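Local coordinates for protein putative Glycerophosphoryl diester phosphodiesterase (PDB 3L12) that belongs to the glycerophosphoryl diester phosphodiesterase family of TIM-barrel proteins and holds a magnesium ion, at residues A[205-210]-A[239-244]. Residues are numbered along the deposited sequence; the frame is centred on the assembly and turned at random.
Sequences TSYLSQ and QAVASA
In this TIM-barrel protein, strand 205-209 of the barrel packs on the outer helix 237-244 through Tyr207, which meets Val241 and Ala244. The helix follows the strand in the chain and leads to strand 248-251, which pairs parallel with 205-209, so the unit is a beta-alpha-beta crossover. Tyr207 and Val241 have the closest CA atoms of the two segments, 6.6 Å apart. Both Val241 methyls reach the base of the tyrosine. CG2 lies 3.6 Å from Tyr207 CB, and CG1 comes obliquely to the ring, 3.9 Å from Tyr207 CG. Tyr207 CG stands anti to its own carbonyl carbon (chi1 -75°), and the ring runs on past Val241 to Ala244, three residues further on. There Ala244 CB sits 3.7 Å from Tyr207 CE2 and 3.6 Å from Tyr207 OH. Trp190 of helix 190-199 packs edge-to-face with the tyrosine ring and also touches Val241. The phenol oxygen hydrogen-bonds Arg197 NH2, which is also hydrogen-bonded to Thr205 OG1. The contact between strand and helix is mainly apolar, and no hydrogen bond crosses it. The hydroxyl of the buried Tyr207 is satisfied by Arg197 of helix 190-199.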
ATOM      1  N   THR A 205      20.250   0.368 -22.403  1.00  8.33           N
ATOM      2  CA  THR A 205      20.635   1.528 -21.627  1.00  7.72           C
ATOM      3  C   THR A 205      19.519   2.578 -21.739  1.00  7.91           C
ATOM      4  O   THR A 205      18.939   2.783 -22.830  1.00  9.56           O
ATOM      5  CB  THR A 205      22.012   2.106 -22.084  1.00  8.53           C
ATOM      6  OG1 THR A 205      21.989   2.340 -23.487  1.00  9.49           O
ATOM      7  CG2 THR A 205      23.164   1.125 -21.769  1.00  8.78           C
ATOM      8  N   SER A 206      19.286   3.251 -20.618  1.00  8.43           N
ATOM      9  CA  SER A 206      18.231   4.250 -20.458  1.00  8.73           C
ATOM     10  C   SER A 206      18.799   5.544 -19.882  1.00  8.16           C
ATOM     11  O   SER A 206      19.428   5.543 -18.836  1.00  7.46           O
ATOM     12  CB  SER A 206      17.190   3.659 -19.513  1.00  9.62           C
ATOM     13  OG  SER A 206      16.210   4.596 -19.165  1.00  9.49           O
ATOM     14  N   TYR A 207      18.549   6.650 -20.585  1.00  7.53           N
ATOM     15  CA  TYR A 207      19.162   7.953 -20.334  1.00  8.72           C
ATOM     16  C   TYR A 207      18.195   8.942 -19.680  1.00  7.80           C
ATOM     17  O   TYR A 207      17.222   9.390 -20.321  1.00 10.90           O
ATOM     18  CB  TYR A 207      19.642   8.508 -21.673  1.00  9.75           C
ATOM     19  CG  TYR A 207      20.923   7.844 -22.212  1.00  9.55           C
ATOM     20  CD1 TYR A 207      20.936   6.512 -22.654  1.00  9.80           C
ATOM     21  CD2 TYR A 207      22.107   8.561 -22.327  1.00  9.92           C
ATOM     22  CE1 TYR A 207      22.102   5.938 -23.161  1.00  9.40           C
ATOM     23  CE2 TYR A 207      23.294   7.973 -22.834  1.00 10.53           C
ATOM     24  CZ  TYR A 207      23.287   6.658 -23.216  1.00 10.67           C
ATOM     25  OH  TYR A 207      24.444   6.047 -23.684  1.00 10.21           O
ATOM     26  N   LEU A 208      18.429   9.218 -18.415  1.00  7.57           N
ATOM     27  CA  LEU A 208      17.679  10.185 -17.659  1.00  8.58           C
ATOM     28  C   LEU A 208      18.086  11.576 -18.106  1.00  9.34           C
ATOM     29  O   LEU A 208      19.292  11.852 -18.381  1.00  9.48           O
ATOM     30  CB  LEU A 208      17.982  10.084 -16.158  1.00  9.34           C
ATOM     31  CG  LEU A 208      17.292   8.907 -15.499  1.00  7.95           C
ATOM     32  CD1 LEU A 208      17.913   8.490 -14.149  1.00  8.46           C
ATOM     33  CD2 LEU A 208      15.821   9.328 -15.303  1.00  9.27           C
ATOM     34  N   SER A 209      17.119  12.482 -18.098  1.00  9.44           N
ATOM     35  CA  SER A 209      17.409  13.906 -18.320  1.00 10.92           C
ATOM     36  C   SER A 209      16.448  14.752 -17.473  1.00 11.76           C
ATOM     37  O   SER A 209      15.323  14.325 -17.146  1.00 11.96           O
ATOM     38  CB  SER A 209      17.288  14.285 -19.800  1.00 10.52           C
ATOM     39  OG  SER A 209      15.951  14.104 -20.244  1.00 10.43           O
ATOM     40  N   GLN A 210      16.908  15.927 -17.089  1.00 12.90           N
ATOM     41  CA  GLN A 210      16.090  16.897 -16.358  1.00 14.52           C
ATOM     42  C   GLN A 210      16.675  18.302 -16.648  1.00 15.97           C
ATOM     43  O   GLN A 210      17.839  18.559 -16.357  1.00 14.82           O
ATOM     44  CB  GLN A 210      16.048  16.598 -14.870  1.00 16.32           C
ATOM     45  CG  GLN A 210      15.180  17.602 -14.084  1.00 17.43           C
ATOM     46  CD  GLN A 210      15.093  17.279 -12.651  1.00 18.43           C
ATOM     47  OE1 GLN A 210      16.081  16.874 -12.036  1.00 22.18           O
ATOM     48  NE2 GLN A 210      13.915  17.448 -12.074  1.00 18.83           N
ATOM     49  N   GLN A 239      17.762  13.103 -29.877  1.00 16.52           N
ATOM     50  CA  GLN A 239      18.836  12.872 -30.814  1.00 17.70           C
ATOM     51  C   GLN A 239      20.108  12.529 -30.050  1.00 14.07           C
ATOM     52  O   GLN A 239      20.799  11.609 -30.422  1.00 16.15           O
ATOM     53  CB  GLN A 239      19.058  14.073 -31.753  1.00 19.63           C
ATOM     54  CG  GLN A 239      20.065  13.780 -32.860  1.00 22.39           C
ATOM     55  CD  GLN A 239      19.675  12.564 -33.714  1.00 23.81           C
ATOM     56  OE1 GLN A 239      20.227  11.467 -33.537  1.00 25.62           O
ATOM     57  NE2 GLN A 239      18.682  12.734 -34.580  1.00 24.00           N
ATOM     58  N   ALA A 240      20.412  13.260 -28.986  1.00 14.03           N
ATOM     59  CA  ALA A 240      21.613  13.019 -28.201  1.00 13.59           C
ATOM     60  C   ALA A 240      21.641  11.593 -27.638  1.00 13.59           C
ATOM     61  O   ALA A 240      22.682  10.926 -27.618  1.00 12.94           O
ATOM     62  CB  ALA A 240      21.712  14.038 -27.056  1.00 15.04           C
ATOM     63  N   VAL A 241      20.481  11.138 -27.159  1.00 14.18           N
ATOM     64  CA  VAL A 241      20.356   9.789 -26.597  1.00 12.63           C
ATOM     65  C   VAL A 241      20.479   8.711 -27.692  1.00 11.85           C
ATOM     66  O   VAL A 241      21.232   7.751 -27.517  1.00 13.13           O
ATOM     67  CB  VAL A 241      19.025   9.645 -25.809  1.00 13.27           C
ATOM     68  CG1 VAL A 241      18.768   8.206 -25.443  1.00 12.15           C
ATOM     69  CG2 VAL A 241      19.075  10.520 -24.574  1.00 13.48           C
ATOM     70  N   ALA A 242      19.783   8.876 -28.816  1.00 12.49           N
ATOM     71  CA  ALA A 242      19.900   7.918 -29.928  1.00 13.51           C
ATOM     72  C   ALA A 242      21.358   7.869 -30.393  1.00 15.97           C
ATOM     73  O   ALA A 242      21.930   6.784 -30.594  1.00 16.39           O
ATOM     74  CB  ALA A 242      18.979   8.296 -31.103  1.00 11.60           C
ATOM     75  N   SER A 243      21.974   9.041 -30.551  1.00 16.87           N
ATOM     76  CA  SER A 243      23.394   9.101 -30.984  1.00 15.37           C
ATOM     77  C   SER A 243      24.365   8.440 -29.997  1.00 13.87           C
ATOM     78  O   SER A 243      25.355   7.839 -30.444  1.00 13.46           O
ATOM     79  CB  SER A 243      23.843  10.541 -31.267  1.00 15.37           C
ATOM     80  OG  SER A 243      23.191  11.034 -32.422  1.00 17.18           O
ATOM     81  N   ALA A 244      24.084   8.540 -28.691  1.00 13.03           N
ATOM     82  CA  ALA A 244      24.897   7.912 -27.652  1.00 12.89           C
ATOM     83  C   ALA A 244      24.761   6.379 -27.649  1.00 13.68           C
ATOM     84  O   ALA A 244      25.621   5.699 -27.081  1.00 15.35           O
ATOM     85  CB  ALA A 244      24.565   8.462 -26.301  1.00 13.03           C
TER